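Local coordinates for protein sensor-type histidine kinase prrB (Mycobacterium tuberculosis, PDB 1YSR) that serves as a membrane-bound sensor histidine kinase of a two-component system, this piece being its C-terminal domain, which binds the ATP used to phosphorylate a histidine, at residues 27-32 and 64-69; 81-86 and 139-144; 4-9 and 42-47. All blocks are in the same frame, centred on the assembly; numbering follows the deposited sequence.

How the contacts relate
Contacts 1 and 2 are successive parts of one mixed sheet: 64-69 and 81-86 lie on neighbouring strands, their contact centres are about 10 Å apart, and they meet directly, Gln68 O accepting from Asp83 N and Asn85 ND2 reaching Thr65 OG1. Contact 3 lies on the opposite side of the chain's centre, with its centre about 24 Å from that of contact 1 and about 22 Å from that of contact 2. It joins a separate two-stranded sheet to the start of helix 44-61, the helix that leads to 64-69. Contact 2 includes the start of the DxGxG motif (G1 box), which in related kinases helps to form the nucleotide pocket.

Contact 1 (27-32 and 64-69); sequences DLDVSL and ATLVQL
Val67 lies beside Val30 and within reach of the end of Leu28, its two methyls dividing the work. CG1 stands anti to the backbone N (chi1 171°) and meets Val30 CG2 at 3.9 Å, while Val67 CG2 packs against Leu28 CD1, also at 3.9 Å. Leu69 extends this apolar face: Leu32 reaches onward along the strand, and its CD1 comes to 3.3 Å from Leu69 O, while the Leu69 branch itself touches Ala18 of helix 10-24. On the other face Asp29 and Leu66 run alongside each other, and Leu66 CD1 touches Asp29 CG at 3.5 Å. Asp29 OD1 takes part in a water bridge that also reaches Ser31 OG and Val67 O, tying the carboxylate to both strands. Asp29 is gripped through both its N and its O as well: its N binds Thr65 O at 2.9 Å, almost straight at 175°, and its O receives Val67 N. Ser31 repeats the pattern less evenly, with a long bent bond from its N to Val67 O (3.3 Å, 146°) and a short one from Leu69 N to Ser31 O (2.8 Å). Such a ladder, in which every second residue bonds through N and O to the two residues flanking its partner, marks a parallel pair. Here it joins the edge strand 29-32 to the mixed sheet of the GHKL-type (Bergerat) ATPase fold, with helix 44-61 in the connection between the two strands.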
loop_
_atom_site.group_PDB
_atom_site.type_symbol
_atom_site.label_atom_id
_atom_site.label_comp_id
_atom_site.label_asym_id
_atom_site.label_seq_id
_atom_site.Cartn_x
_atom_site.Cartn_y
_atom_site.Cartn_z
ATOM N N ASP A 27 -21.840 5.961 10.396
ATOM C CA ASP A 27 -21.997 5.769 11.843
ATOM C C ASP A 27 -20.953 4.841 12.499
ATOM O O ASP A 27 -20.889 4.794 13.734
ATOM C CB ASP A 27 -23.370 5.167 12.178
ATOM C CG ASP A 27 -24.534 6.039 11.739
ATOM O OD1 ASP A 27 -24.579 7.213 12.177
ATOM O OD2 ASP A 27 -25.402 5.513 10.980
ATOM N N LEU A 28 -20.197 4.049 11.716
ATOM C CA LEU A 28 -19.076 3.315 12.318
ATOM C C LEU A 28 -18.021 4.312 12.770
ATOM O O LEU A 28 -17.683 5.205 12.016
ATOM C CB LEU A 28 -18.505 2.286 11.323
ATOM C CG LEU A 28 -17.169 1.664 11.742
ATOM C CD1 LEU A 28 -17.327 0.812 13.022
ATOM C CD2 LEU A 28 -16.580 0.840 10.564
ATOM N N ASP A 29 -17.519 4.202 14.001
ATOM C CA ASP A 29 -16.406 5.022 14.504
ATOM C C ASP A 29 -15.172 4.134 14.304
ATOM O O ASP A 29 -14.996 3.145 15.030
ATOM C CB ASP A 29 -16.545 5.317 16.020
ATOM C CG ASP A 29 -15.364 6.128 16.620
ATOM O OD1 ASP A 29 -14.238 6.239 16.034
ATOM O OD2 ASP A 29 -15.549 6.689 17.763
ATOM N N VAL A 30 -14.371 4.451 13.299
ATOM C CA VAL A 30 -13.219 3.593 12.981
ATOM C C VAL A 30 -12.004 4.501 12.797
ATOM O O VAL A 30 -12.089 5.549 12.102
ATOM C CB VAL A 30 -13.475 2.699 11.752
ATOM C CG1 VAL A 30 -13.925 3.545 10.541
ATOM C CG2 VAL A 30 -12.156 1.835 11.442
ATOM N N SER A 31 -10.882 4.122 13.412
ATOM C CA SER A 31 -9.726 4.950 13.378
ATOM C C SER A 31 -8.457 4.169 13.681
ATOM O O SER A 31 -8.486 3.077 14.264
ATOM C CB SER A 31 -9.866 6.038 14.455
ATOM O OG SER A 31 -9.636 5.421 15.721
ATOM N N LEU A 32 -7.342 4.732 13.239
ATOM C CA LEU A 32 -6.048 4.250 13.630
ATOM C C LEU A 32 -5.680 4.954 14.919
ATOM O O LEU A 32 -5.535 6.220 14.929
ATOM C CB LEU A 32 -5.029 4.675 12.583
ATOM C CG LEU A 32 -3.569 4.427 12.983
ATOM C CD1 LEU A 32 -3.346 2.916 13.179
ATOM C CD2 LEU A 32 -2.635 4.958 11.911
ATOM N N ALA A 64 -20.337 -4.493 15.229
ATOM C CA ALA A 64 -19.479 -3.414 15.761
ATOM C C ALA A 64 -19.922 -2.028 15.311
ATOM O O ALA A 64 -20.204 -1.819 14.090
ATOM C CB ALA A 64 -18.004 -3.644 15.321
ATOM N N THR A 65 -19.885 -1.068 16.253
ATOM C CA THR A 65 -20.057 0.366 15.953
ATOM C C THR A 65 -18.775 1.115 16.235
ATOM O O THR A 65 -18.668 2.315 15.932
ATOM C CB THR A 65 -21.161 1.018 16.883
ATOM O OG1 THR A 65 -20.759 0.825 18.240
ATOM C CG2 THR A 65 -22.468 0.337 16.701
ATOM N N LEU A 66 -17.795 0.440 16.862
ATOM C CA LEU A 66 -16.483 1.026 17.153
ATOM C C LEU A 66 -15.408 -0.027 16.783
ATOM O O LEU A 66 -15.500 -1.221 17.161
ATOM C CB LEU A 66 -16.331 1.442 18.655
ATOM C CG LEU A 66 -14.980 1.907 19.178
ATOM C CD1 LEU A 66 -14.760 3.338 18.693
ATOM C CD2 LEU A 66 -15.051 1.929 20.758
ATOM N N VAL A 67 -14.448 0.434 15.997
ATOM C CA VAL A 67 -13.270 -0.333 15.576
ATOM C C VAL A 67 -12.017 0.531 15.712
ATOM O O VAL A 67 -12.026 1.722 15.333
ATOM C CB VAL A 67 -13.403 -0.780 14.082
ATOM C CG1 VAL A 67 -12.067 -1.377 13.575
ATOM C CG2 VAL A 67 -14.578 -1.756 13.921
ATOM N N GLN A 68 -10.942 -0.040 16.237
ATOM C CA GLN A 68 -9.670 0.646 16.332
ATOM C C GLN A 68 -8.645 -0.239 15.721
ATOM O O GLN A 68 -8.557 -1.451 16.093
ATOM C CB GLN A 68 -9.276 0.840 17.812
ATOM C CG GLN A 68 -10.199 1.870 18.493
ATOM C CD GLN A 68 -9.893 2.027 19.989
ATOM O OE1 GLN A 68 -9.147 1.230 20.593
ATOM N NE2 GLN A 68 -10.445 3.066 20.571
ATOM N N LEU A 69 -7.866 0.355 14.821
ATOM C CA LEU A 69 -6.722 -0.316 14.193
ATOM C C LEU A 69 -5.462 0.139 14.936
ATOM O O LEU A 69 -5.330 1.311 15.338
ATOM C CB LEU A 69 -6.614 0.133 12.740
ATOM C CG LEU A 69 -7.916 -0.021 11.950
ATOM C CD1 LEU A 69 -7.811 0.476 10.440
ATOM C CD2 LEU A 69 -8.527 -1.480 12.068
HETATM O O HOH W 1 -12.239 4.365 16.418
#

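Contact 2 (81-86 and 139-144); sequences AIDDNG and GARLVL
Asp83 and Arg141 face each other across an antiparallel strand pair in the central sheet of the Bergerat ATPase fold, one residue before the DxGxG motif (G1 box), which begins at Asp84. They form a non-hydrogen-bonded pair, and their side chains rise side by side. Arg141 NH1 donates in its guanidinium plane to the syn lone pair of Asp83 OD2 at 2.9 Å, a salt bridge with the two flat groups only 29° apart. The arginine chain is extended from CG to NE, which carries the guanidinium along the strand until one face lies over Ala81 CB, 3.2 Å from Arg141 NH1. Further out, Glu133 of strand 129-134 makes a salt bridge with Arg141 NE, and Ser135 OG bonds to Asp83 OD1, so both members of the pair have a second partner. One residue along from the Asp83-Arg141 pair, Ile82 and Leu142 form the hydrogen-bonded pair, Ile82 N to Leu142 O at 2.8 Å and the reverse bond almost as short. Their side chains point to the opposite face, where both pack on Ala54 of helix 44-61. Toward the loop end the pairing passes to Asp84, whose N binds Ala140 O and whose O accepts Gly139 N. In relatives the aspartate of this motif contacts the adenine of ATP, and Asp84 probably occupies that place. With CG between the backbone N and the carbonyl carbon (chi1 69°), its carboxylate reaches toward Gly139-Ala140 and the Gly86 amide: OD1 accepts Gly86 N through the anti lone pair at 2.8 Å, an Asx turn, and Ala140 N from above the carboxylate plane at 3.1 Å.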
loop_
_atom_site.group_PDB
_atom_site.type_symbol
_atom_site.label_atom_id
_atom_site.label_comp_id
_atom_site.label_asym_id
_atom_site.label_seq_id
_atom_site.Cartn_x
_atom_site.Cartn_y
_atom_site.Cartn_z
ATOM N N ALA A 81 -3.383 -4.983 14.972
ATOM C CA ALA A 81 -4.611 -5.466 15.648
ATOM C C ALA A 81 -5.815 -4.732 15.167
ATOM O O ALA A 81 -5.732 -3.526 14.927
ATOM C CB ALA A 81 -4.467 -5.273 17.204
ATOM N N ILE A 82 -6.916 -5.457 14.982
ATOM C CA ILE A 82 -8.189 -4.810 14.623
ATOM C C ILE A 82 -9.100 -5.152 15.796
ATOM O O ILE A 82 -9.444 -6.344 16.017
ATOM C CB ILE A 82 -8.775 -5.349 13.289
ATOM C CG1 ILE A 82 -7.785 -5.073 12.115
ATOM C CG2 ILE A 82 -10.040 -4.694 13.012
ATOM C CD1 ILE A 82 -7.052 -6.277 11.580
ATOM N N ASP A 83 -9.302 -4.161 16.660
ATOM C CA ASP A 83 -10.168 -4.329 17.872
ATOM C C ASP A 83 -11.587 -3.817 17.634
ATOM O O ASP A 83 -11.740 -2.780 17.005
ATOM C CB ASP A 83 -9.551 -3.492 19.026
ATOM C CG ASP A 83 -8.457 -4.211 19.729
ATOM O OD1 ASP A 83 -8.783 -5.003 20.632
ATOM O OD2 ASP A 83 -7.272 -3.964 19.402
ATOM N N ASP A 84 -12.635 -4.523 18.077
ATOM C CA ASP A 84 -13.992 -4.016 17.851
ATOM C C ASP A 84 -14.847 -4.171 19.143
ATOM O O ASP A 84 -14.439 -4.865 20.091
ATOM C CB ASP A 84 -14.683 -4.648 16.621
ATOM C CG ASP A 84 -15.019 -6.124 16.836
ATOM O OD1 ASP A 84 -15.850 -6.459 17.710
ATOM O OD2 ASP A 84 -14.442 -6.984 16.148
ATOM N N ASN A 85 -15.976 -3.483 19.139
ATOM C CA ASN A 85 -16.877 -3.436 20.304
ATOM C C ASN A 85 -18.116 -4.289 19.997
ATOM O O ASN A 85 -19.177 -4.127 20.601
ATOM C CB ASN A 85 -17.269 -1.965 20.626
ATOM C CG ASN A 85 -18.307 -1.418 19.650
ATOM O OD1 ASN A 85 -18.426 -1.901 18.521
ATOM N ND2 ASN A 85 -19.108 -0.433 20.096
ATOM N N GLY A 86 -17.988 -5.206 19.043
ATOM C CA GLY A 86 -19.098 -6.093 18.671
ATOM C C GLY A 86 -19.272 -7.266 19.640
ATOM O O GLY A 86 -18.802 -7.221 20.800
ATOM N N GLY A 139 -15.480 -6.675 21.951
ATOM C CA GLY A 139 -15.751 -7.597 20.888
ATOM C C GLY A 139 -14.523 -8.429 20.572
ATOM O O GLY A 139 -13.896 -8.970 21.455
ATOM N N ALA A 140 -14.222 -8.561 19.281
ATOM C CA ALA A 140 -13.077 -9.347 18.861
ATOM C C ALA A 140 -11.836 -8.459 18.746
ATOM O O ALA A 140 -11.957 -7.263 18.456
ATOM C CB ALA A 140 -13.401 -9.972 17.526
ATOM N N ARG A 141 -10.659 -9.056 18.953
ATOM C CA ARG A 141 -9.411 -8.447 18.635
ATOM C C ARG A 141 -8.727 -9.445 17.673
ATOM O O ARG A 141 -8.396 -10.598 18.069
ATOM C CB ARG A 141 -8.597 -8.290 19.914
ATOM C CG ARG A 141 -7.189 -7.798 19.715
ATOM C CD ARG A 141 -6.645 -7.260 21.060
ATOM N NE ARG A 141 -5.212 -7.411 21.088
ATOM C CZ ARG A 141 -4.376 -6.460 20.730
ATOM N NH1 ARG A 141 -4.850 -5.289 20.362
ATOM N NH2 ARG A 141 -3.068 -6.681 20.771
ATOM N N LEU A 142 -8.577 -9.045 16.414
ATOM C CA LEU A 142 -7.864 -9.887 15.468
ATOM C C LEU A 142 -6.451 -9.374 15.360
ATOM O O LEU A 142 -6.240 -8.189 15.067
ATOM C CB LEU A 142 -8.540 -9.820 14.094
ATOM C CG LEU A 142 -7.917 -10.483 12.845
ATOM C CD1 LEU A 142 -7.557 -11.849 13.052
ATOM C CD2 LEU A 142 -8.969 -10.419 11.795
ATOM N N VAL A 143 -5.480 -10.264 15.569
ATOM C CA VAL A 143 -4.122 -9.871 15.649
ATOM C C VAL A 143 -3.335 -10.554 14.559
ATOM O O VAL A 143 -3.365 -11.773 14.433
ATOM C CB VAL A 143 -3.440 -10.212 17.006
ATOM C CG1 VAL A 143 -2.094 -9.537 17.021
ATOM C CG2 VAL A 143 -4.226 -9.689 18.171
ATOM N N LEU A 144 -2.635 -9.765 13.760
ATOM C CA LEU A 144 -1.787 -10.367 12.696
ATOM C C LEU A 144 -0.404 -10.103 13.103
ATOM O O LEU A 144 -0.060 -8.966 13.332
ATOM C CB LEU A 144 -1.963 -9.657 11.381
ATOM C CG LEU A 144 -3.244 -9.617 10.616
ATOM C CD1 LEU A 144 -2.813 -9.696 9.153
ATOM C CD2 LEU A 144 -4.136 -10.739 11.000
#

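Contact 3 (4-9 and 42-47); sequences DHVPVD and GLPAGL
Val8 and Val6 each bring a CG2 methyl to the ring of Pro44 at the start of helix 44-61. Val8 CG2 reaches Pro44 CD at 4.0 Å, while Val6 CG2 comes to the same carbon at 3.8 Å, crossing the proline at about a right angle. The other branch of Val8, CG1, is anti to the backbone N (chi1 -173°) and points on to Leu47, one turn into the helix, whose CD1 lies 4.4 Å away. Next to this cluster the His5 ring lays one face over Gly42, the C atom sitting toward the ring's rim. Leu43 also packs against this histidine, though the modelled carbons stand closer than is plausible, so the detail there is doubtful.

At the polar edge Val6 and Gly42 make an antiparallel hydrogen-bonded pair: Val6 N to Gly42 O at 2.8 Å, nearly straight at 169°, and Gly42 N to Val6 O at 2.9 Å. His5 CA makes a CA-H...O contact with Gly42 O at 3.3 Å. Leu43 holds the N-cap position of the helix, its O taking Leu47 N at 2.9 Å, and its N donates a hydrogen bond to His126 NE2, whose ring also meets that of His5. Pro7 packs on Gln122 of a second subunit.

Strands 6-9 and 39-42 thus form a small two-stranded sheet apart from the main one. Val8 and Leu47 both touch Leu13, so that helix 10-24 packs against both segments. Each strand runs directly into a helix: Asp9 caps helix 10-24 through its OD1, and 39-42 leads into 44-61.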
loop_
_atom_site.group_PDB
_atom_site.type_symbol
_atom_site.label_atom_id
_atom_site.label_comp_id
_atom_site.label_asym_id
_atom_site.label_seq_id
_atom_site.Cartn_x
_atom_site.Cartn_y
_atom_site.Cartn_z
ATOM N N ASP A 4 6.937 -10.546 -5.514
ATOM C CA ASP A 4 6.257 -9.264 -5.793
ATOM C C ASP A 4 6.090 -8.448 -4.483
ATOM O O ASP A 4 5.266 -7.506 -4.387
ATOM C CB ASP A 4 4.881 -9.506 -6.432
ATOM C CG ASP A 4 4.724 -8.797 -7.800
ATOM O OD1 ASP A 4 3.821 -7.927 -7.938
ATOM O OD2 ASP A 4 5.505 -9.103 -8.740
ATOM N N HIS A 5 6.857 -8.812 -3.468
ATOM C CA HIS A 5 6.761 -8.118 -2.182
ATOM C C HIS A 5 7.560 -6.834 -2.247
ATOM O O HIS A 5 8.677 -6.797 -2.765
ATOM C CB HIS A 5 7.259 -8.987 -1.033
ATOM C CG HIS A 5 6.329 -10.110 -0.661
ATOM N ND1 HIS A 5 6.257 -10.622 0.618
ATOM C CD2 HIS A 5 5.421 -10.803 -1.391
ATOM C CE1 HIS A 5 5.339 -11.570 0.661
ATOM N NE2 HIS A 5 4.827 -11.712 -0.547
ATOM N N VAL A 6 7.001 -5.773 -1.688
ATOM C CA VAL A 6 7.634 -4.435 -1.774
ATOM C C VAL A 6 7.483 -3.772 -0.408
ATOM O O VAL A 6 6.766 -4.304 0.452
ATOM C CB VAL A 6 6.953 -3.551 -2.806
ATOM C CG1 VAL A 6 7.063 -4.211 -4.219
ATOM C CG2 VAL A 6 5.493 -3.290 -2.441
ATOM N N PRO A 7 8.164 -2.637 -0.195
ATOM C CA PRO A 7 8.055 -1.920 1.067
ATOM C C PRO A 7 6.607 -1.519 1.277
ATOM O O PRO A 7 5.970 -1.048 0.348
ATOM C CB PRO A 7 8.943 -0.668 0.824
ATOM C CG PRO A 7 9.987 -1.153 -0.150
ATOM C CD PRO A 7 9.081 -1.926 -1.118
ATOM N N VAL A 8 6.084 -1.737 2.475
ATOM C CA VAL A 8 4.728 -1.334 2.830
ATOM C C VAL A 8 4.752 -0.609 4.150
ATOM O O VAL A 8 5.173 -1.144 5.132
ATOM C CB VAL A 8 3.786 -2.554 2.999
ATOM C CG1 VAL A 8 2.402 -2.031 3.187
ATOM C CG2 VAL A 8 3.787 -3.436 1.748
ATOM N N ASP A 9 4.267 0.629 4.169
ATOM C CA ASP A 9 4.098 1.340 5.442
ATOM C C ASP A 9 2.795 0.868 6.045
ATOM O O ASP A 9 1.742 1.294 5.600
ATOM C CB ASP A 9 4.047 2.854 5.191
ATOM C CG ASP A 9 3.853 3.664 6.483
ATOM O OD1 ASP A 9 3.343 3.134 7.504
ATOM O OD2 ASP A 9 4.139 4.875 6.434
ATOM N N GLY A 42 6.151 -6.664 1.928
ATOM C CA GLY A 42 4.902 -7.388 1.877
ATOM C C GLY A 42 4.124 -7.048 0.632
ATOM O O GLY A 42 4.643 -6.400 -0.302
ATOM N N LEU A 43 2.863 -7.492 0.626
ATOM C CA LEU A 43 2.022 -7.330 -0.555
ATOM C C LEU A 43 0.952 -6.334 -0.151
ATOM O O LEU A 43 0.021 -6.716 0.583
ATOM C CB LEU A 43 1.344 -8.662 -0.924
ATOM C CG LEU A 43 2.273 -9.895 -1.107
ATOM C CD1 LEU A 43 1.618 -11.284 -0.786
ATOM C CD2 LEU A 43 2.903 -9.892 -2.514
ATOM N N PRO A 44 1.057 -5.070 -0.617
ATOM C CA PRO A 44 0.124 -4.091 -0.089
ATOM C C PRO A 44 -1.350 -4.372 -0.418
ATOM O O PRO A 44 -2.196 -4.070 0.428
ATOM C CB PRO A 44 0.596 -2.744 -0.668
ATOM C CG PRO A 44 1.405 -3.088 -1.884
ATOM C CD PRO A 44 1.992 -4.494 -1.627
ATOM N N ALA A 45 -1.658 -4.964 -1.578
ATOM C CA ALA A 45 -3.068 -5.241 -1.878
ATOM C C ALA A 45 -3.607 -6.341 -0.910
ATOM O O ALA A 45 -4.685 -6.217 -0.372
ATOM C CB ALA A 45 -3.256 -5.696 -3.322
ATOM N N GLY A 46 -2.785 -7.343 -0.647
ATOM C CA GLY A 46 -3.218 -8.485 0.200
ATOM C C GLY A 46 -3.341 -8.000 1.644
ATOM O O GLY A 46 -4.298 -8.356 2.329
ATOM N N LEU A 47 -2.375 -7.182 2.102
ATOM C CA LEU A 47 -2.466 -6.695 3.516
ATOM C C LEU A 47 -3.709 -5.821 3.709
ATOM O O LEU A 47 -4.455 -5.951 4.707
ATOM C CB LEU A 47 -1.202 -5.962 3.932
ATOM C CG LEU A 47 -0.013 -6.905 4.050
ATOM C CD1 LEU A 47 1.236 -6.123 4.111
ATOM C CD2 LEU A 47 -0.156 -7.905 5.250
#